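Kelch domain-containing protein (Colletotrichum graminicola M1.001, PDB 5C86) is a fungal alcohol oxidase of the AA5 family, which probably oxidises alcohols at a mononuclear copper site, as galactose oxidase does. Local coordinates at residues Val17-Val22 with Thr337-Ala342; Asn333-Ala338 with Thr421-Asn426. All coordinates share one frame; numbering follows the deposited sequence.

In the fold
Both contacts lie near the axis of the seven-bladed propeller, their centres 10 Å apart, and share Thr337 and Ala338 on strand 336-340. Interaction 1 packs that strand against strand 18-21, the innermost strand of the neighbouring blade. Interaction 2 brings in strand 412-422 of the C-terminal domain, which pairs with strand 18-21 and leads into the turn that carries His423. The seams are tied together where Val19 O lies 2.8 Å from Thr421 N and Val17 O lies 2.8 Å from Thr422 OG1, both probable hydrogen bonds. The copper ligands His335 and His423 belong to interaction 2, and Val17 CG1 packs 3.7 Å from His335 CG; no copper is bound in this apo model.

Interaction 1: residues Val17-Val22 with Thr337-Ala342; sequences VAVALV and TALLMA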
loop_
_atom_site.group_PDB
_atom_site.type_symbol
_atom_site.label_atom_id
_atom_site.label_comp_id
_atom_site.label_asym_id
_atom_site.label_seq_id
_atom_site.Cartn_x
_atom_site.Cartn_y
_atom_site.Cartn_z
ATOM N N VAL A 17 8.044 -2.560 -10.755
ATOM C CA VAL A 17 8.407 -1.478 -9.877
ATOM C C VAL A 17 7.147 -0.866 -9.205
ATOM O O VAL A 17 7.254 -0.192 -8.163
ATOM C CB VAL A 17 9.213 -0.404 -10.659
ATOM C CG1 VAL A 17 9.479 0.846 -9.857
ATOM C CG2 VAL A 17 10.518 -1.079 -11.126
ATOM N N ALA A 18 6.030 -1.022 -9.835
ATOM C CA ALA A 18 4.740 -0.572 -9.318
ATOM C C ALA A 18 3.840 -1.765 -9.505
ATOM O O ALA A 18 3.836 -2.411 -10.577
ATOM C CB ALA A 18 4.249 0.633 -10.024
ATOM N N VAL A 19 2.971 -2.041 -8.515
ATOM C CA VAL A 19 2.043 -3.150 -8.596
ATOM C C VAL A 19 0.711 -2.769 -8.001
ATOM O O VAL A 19 0.673 -1.918 -7.094
ATOM C CB VAL A 19 2.527 -4.419 -7.939
ATOM C CG1 VAL A 19 3.877 -4.880 -8.513
ATOM C CG2 VAL A 19 2.645 -4.296 -6.421
ATOM N N ALA A 20 -0.365 -3.388 -8.503
ATOM C CA ALA A 20 -1.728 -3.098 -8.006
ATOM C C ALA A 20 -2.518 -4.358 -8.009
ATOM O O ALA A 20 -2.400 -5.168 -8.958
ATOM C CB ALA A 20 -2.437 -2.095 -8.845
ATOM N N LEU A 21 -3.339 -4.560 -6.989
ATOM C CA LEU A 21 -4.241 -5.732 -6.974
ATOM C C LEU A 21 -5.502 -5.320 -7.662
ATOM O O LEU A 21 -6.092 -4.302 -7.354
ATOM C CB LEU A 21 -4.534 -6.173 -5.531
ATOM C CG LEU A 21 -5.399 -7.415 -5.443
ATOM C CD1 LEU A 21 -4.607 -8.599 -5.803
ATOM C CD2 LEU A 21 -5.873 -7.581 -4.033
ATOM N N VAL A 22 -5.935 -6.100 -8.672
ATOM C CA VAL A 22 -7.114 -5.749 -9.434
ATOM C C VAL A 22 -8.395 -6.194 -8.636
ATOM O O VAL A 22 -8.529 -7.367 -8.278
ATOM C CB VAL A 22 -7.063 -6.469 -10.784
ATOM C CG1 VAL A 22 -8.303 -6.151 -11.578
ATOM C CG2 VAL A 22 -5.765 -6.083 -11.566
ATOM N N THR A 337 8.814 -4.211 -4.649
ATOM C CA THR A 337 7.390 -4.106 -4.328
ATOM C C THR A 337 6.958 -5.326 -3.510
ATOM O O THR A 337 7.553 -6.379 -3.570
ATOM C CB THR A 337 6.546 -3.955 -5.591
ATOM O OG1 THR A 337 6.839 -5.054 -6.481
ATOM C CG2 THR A 337 6.711 -2.602 -6.243
ATOM N N ALA A 338 5.849 -5.143 -2.717
ATOM C CA ALA A 338 5.206 -6.264 -2.050
ATOM C C ALA A 338 3.728 -5.897 -1.872
ATOM O O ALA A 338 3.400 -4.724 -1.769
ATOM C CB ALA A 338 5.801 -6.588 -0.708
ATOM N N LEU A 339 2.869 -6.906 -1.913
ATOM C CA LEU A 339 1.468 -6.643 -1.941
ATOM C C LEU A 339 0.684 -7.864 -1.453
ATOM O O LEU A 339 0.948 -9.003 -1.842
ATOM C CB LEU A 339 1.020 -6.260 -3.345
ATOM C CG LEU A 339 -0.257 -5.432 -3.385
ATOM C CD1 LEU A 339 -0.006 -4.021 -2.968
ATOM C CD2 LEU A 339 -0.872 -5.509 -4.744
ATOM N N LEU A 340 -0.330 -7.620 -0.608
ATOM C CA LEU A 340 -1.237 -8.709 -0.194
ATOM C C LEU A 340 -2.140 -9.118 -1.330
ATOM O O LEU A 340 -2.750 -8.284 -1.964
ATOM C CB LEU A 340 -2.149 -8.258 0.947
ATOM C CG LEU A 340 -3.065 -9.304 1.530
ATOM C CD1 LEU A 340 -2.254 -10.373 2.155
ATOM C CD2 LEU A 340 -4.006 -8.666 2.549
ATOM N N MET A 341 -2.288 -10.436 -1.513
ATOM C CA MET A 341 -3.198 -11.044 -2.497
ATOM C C MET A 341 -4.524 -11.515 -1.824
ATOM O O MET A 341 -4.524 -11.819 -0.638
ATOM C CB MET A 341 -2.459 -12.222 -3.125
ATOM C CG MET A 341 -1.103 -11.872 -3.757
ATOM S SD MET A 341 -1.177 -10.550 -4.979
ATOM C CE MET A 341 -2.019 -11.296 -6.315
ATOM N N ALA A 342 -5.537 -11.767 -2.630
ATOM C CA ALA A 342 -6.827 -12.219 -2.069
ATOM C C ALA A 342 -6.708 -13.622 -1.494
ATOM O O ALA A 342 -7.459 -14.015 -0.615
ATOM C CB ALA A 342 -7.885 -12.135 -3.160
#
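Two innermost strands of adjacent propeller blades meet here, Val17-Val22 against Thr337-Ala342. They run almost parallel, 6° apart with axes 7.3 Å from each other, and no hydrogen bond crosses between them: side chains fill the seam. At the end near the copper site, Thr337 turns CG2 against the backbone of Val17, and the methyl lies only 3.1 Å from Val17 O, a snug fit. In the same threonine OG1 lies between its own backbone N and carbonyl carbon (chi1 55°), hydrogen-bonded to Trp347 NE1 and Pro16 O, bonds that hold chi1 and with it the place of CG2.

Val19 meets Thr337 tip to tip, CG1 standing 3.6 Å from OG1. Its other methyl, CG2, settles between Thr337 and Leu339, 4.0 Å from Leu339 CB, as the two side chains slide past one another in opposite directions. Leu339 reaches across to Leu21: its CD2 comes within 3.5 Å of Leu21 N and 3.8 Å of Leu21 CB. Leu21 reaches back with both methyls, CD2 to Leu340 O and CD1 to Met341. The methionine is bent at both chi2 and chi3, which curls its thioether back toward the seam and brings CE to 3.8 Å from Leu21 CD1.

Leu28, on the strand beside 18-21, packs on both Leu339 and Met341, while Met462 of the C-terminal domain covers Leu21, Leu340 and Ala342. Almost every residue that touches is buried. Interleaved apolar side chains between inner strands of consecutive blades, with no backbone bond from one blade to the next, are the hallmark of a beta-propeller; here strand 18-21 also pairs with strand 412-422 of the C-terminal domain, in the seven-bladed Kelch propeller of the galactose oxidase family.

Interaction 2: residues Asn333-Ala338 with Thr421-Asn426; sequences NYHSTA and TTHTVN
His335 and His423 bring their NE2 atoms within 2.8 Å of each other; both residues bind copper in another structure of this protein. Their side chains lie side by side and point the same way, but the rings are tilted by 74°. Tyr334 completes the aromatic cluster: the edge of His423 is directed at its ring in an offset edge-to-face pair, planes at 88°, with CD2 3.6 Å from Tyr334 OH. His423 CG sits anti to its carbonyl carbon (chi1 -71°), which brings the ring to both partners.

Hydrogen bonds hold the two imidazoles by the other nitrogen. His423 ND1 donates to Thr422 OG1 (2.9 Å), close to the ring plane, and His335 ND1 is bonded to Gly352 O. Tyr334 OH is tied to Tyr245 and to the copper ligand Tyr120.

Water bridges the backbones: one molecule donates to Ser336 O (3.0 Å) and accepts from His423 N (2.8 Å), and another links Ala338 O to Asn426 ND2. Thr421 CG2 lies 3.3 Å from Ala338 O, while OG1 bonds Val425 O across the turn.

With each ND1 engaged, both NE2 atoms face the same spot, consistent with a site already arranged for copper, though this apo form holds none.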
loop_
_atom_site.group_PDB
_atom_site.type_symbol
_atom_site.label_atom_id
_atom_site.label_comp_id
_atom_site.label_asym_id
_atom_site.label_seq_id
_atom_site.Cartn_x
_atom_site.Cartn_y
_atom_site.Cartn_z
ATOM N N ASN A 333 15.596 -4.243 -2.998
ATOM C CA ASN A 333 16.023 -2.973 -2.482
ATOM C C ASN A 333 15.266 -1.886 -3.171
ATOM O O ASN A 333 14.050 -1.960 -3.277
ATOM C CB ASN A 333 17.570 -2.813 -2.549
ATOM C CG ASN A 333 18.316 -3.767 -1.701
ATOM O OD1 ASN A 333 17.791 -4.403 -0.788
ATOM N ND2 ASN A 333 19.638 -3.856 -1.973
ATOM N N TYR A 334 15.904 -0.825 -3.664
ATOM C CA TYR A 334 15.170 0.231 -4.381
ATOM C C TYR A 334 14.408 -0.355 -5.573
ATOM O O TYR A 334 14.915 -1.205 -6.287
ATOM C CB TYR A 334 16.166 1.296 -4.879
ATOM C CG TYR A 334 15.539 2.589 -5.281
ATOM C CD1 TYR A 334 14.804 3.343 -4.368
ATOM C CD2 TYR A 334 15.701 3.163 -6.549
ATOM C CE1 TYR A 334 14.264 4.521 -4.697
ATOM C CE2 TYR A 334 15.121 4.420 -6.857
ATOM C CZ TYR A 334 14.413 5.084 -5.910
ATOM O OH TYR A 334 13.892 6.373 -6.146
ATOM N N HIS A 335 13.158 0.074 -5.696
ATOM C CA HIS A 335 12.221 -0.320 -6.742
ATOM C C HIS A 335 11.640 -1.713 -6.577
ATOM O O HIS A 335 11.067 -2.232 -7.539
ATOM C CB HIS A 335 12.808 -0.090 -8.151
ATOM C CG HIS A 335 12.904 1.349 -8.521
ATOM N ND1 HIS A 335 13.606 1.771 -9.629
ATOM C CD2 HIS A 335 12.351 2.462 -8.003
ATOM C CE1 HIS A 335 13.469 3.065 -9.769
ATOM N NE2 HIS A 335 12.724 3.521 -8.802
ATOM N N SER A 336 11.770 -2.275 -5.394
ATOM C CA SER A 336 11.061 -3.533 -5.009
ATOM C C SER A 336 9.635 -3.195 -4.517
ATOM O O SER A 336 9.320 -2.082 -4.161
ATOM C CB SER A 336 11.815 -4.301 -3.944
ATOM O OG SER A 336 11.891 -3.559 -2.701
ATOM N N THR A 337 8.814 -4.211 -4.649
ATOM C CA THR A 337 7.390 -4.106 -4.328
ATOM C C THR A 337 6.958 -5.326 -3.510
ATOM O O THR A 337 7.553 -6.379 -3.570
ATOM C CB THR A 337 6.546 -3.955 -5.591
ATOM O OG1 THR A 337 6.839 -5.054 -6.481
ATOM C CG2 THR A 337 6.711 -2.602 -6.243
ATOM N N ALA A 338 5.849 -5.143 -2.717
ATOM C CA ALA A 338 5.206 -6.264 -2.050
ATOM C C ALA A 338 3.728 -5.897 -1.872
ATOM O O ALA A 338 3.400 -4.724 -1.769
ATOM C CB ALA A 338 5.801 -6.588 -0.708
ATOM N N THR A 421 1.172 -0.336 -4.803
ATOM C CA THR A 421 2.384 0.216 -4.201
ATOM C C THR A 421 3.479 0.464 -5.205
ATOM O O THR A 421 3.610 -0.237 -6.191
ATOM C CB THR A 421 2.969 -0.741 -3.096
ATOM O OG1 THR A 421 3.926 -0.042 -2.273
ATOM C CG2 THR A 421 3.620 -2.025 -3.574
ATOM N N THR A 422 4.297 1.464 -4.914
ATOM C CA THR A 422 5.540 1.714 -5.628
ATOM C C THR A 422 6.407 2.522 -4.709
ATOM O O THR A 422 5.897 3.359 -3.963
ATOM C CB THR A 422 5.256 2.442 -6.979
ATOM O OG1 THR A 422 6.499 2.485 -7.681
ATOM C CG2 THR A 422 4.757 3.808 -6.837
ATOM N N HIS A 423 7.709 2.330 -4.761
ATOM C CA HIS A 423 8.641 3.178 -4.041
ATOM C C HIS A 423 8.413 3.267 -2.535
ATOM O O HIS A 423 8.742 4.280 -1.942
ATOM C CB HIS A 423 8.635 4.634 -4.627
ATOM C CG HIS A 423 9.254 4.760 -5.961
ATOM N ND1 HIS A 423 8.671 4.286 -7.116
ATOM C CD2 HIS A 423 10.499 5.195 -6.314
ATOM C CE1 HIS A 423 9.535 4.431 -8.124
ATOM N NE2 HIS A 423 10.616 5.007 -7.663
ATOM N N THR A 424 7.963 2.158 -1.967
ATOM C CA THR A 424 7.678 1.990 -0.531
ATOM C C THR A 424 6.367 2.606 -0.120
ATOM O O THR A 424 6.012 2.454 1.066
ATOM C CB THR A 424 8.807 2.498 0.485
ATOM O OG1 THR A 424 8.733 3.925 0.635
ATOM C CG2 THR A 424 10.167 2.056 0.041
ATOM N N VAL A 425 5.615 3.252 -1.034
ATOM C CA VAL A 425 4.443 4.030 -0.669
ATOM C C VAL A 425 3.204 3.184 -0.975
ATOM O O VAL A 425 3.015 2.730 -2.109
ATOM C CB VAL A 425 4.352 5.381 -1.372
ATOM C CG1 VAL A 425 3.047 6.071 -1.024
ATOM C CG2 VAL A 425 5.603 6.198 -1.078
ATOM N N ASN A 426 2.314 2.994 -0.000
ATOM C CA ASN A 426 1.059 2.307 -0.171
ATOM C C ASN A 426 0.080 2.930 0.810
ATOM O O ASN A 426 -0.059 2.450 1.968
ATOM C CB ASN A 426 1.156 0.803 -0.002
ATOM C CG ASN A 426 -0.144 0.106 -0.251
ATOM O OD1 ASN A 426 -1.207 0.768 -0.369
ATOM N ND2 ASN A 426 -0.098 -1.221 -0.374
HETATM O O HOH W 1 8.955 0.216 -6.022
HETATM O O HOH W 2 6.762 -0.204 -3.092
HETATM O O HOH W 3 2.240 -3.003 -0.035
#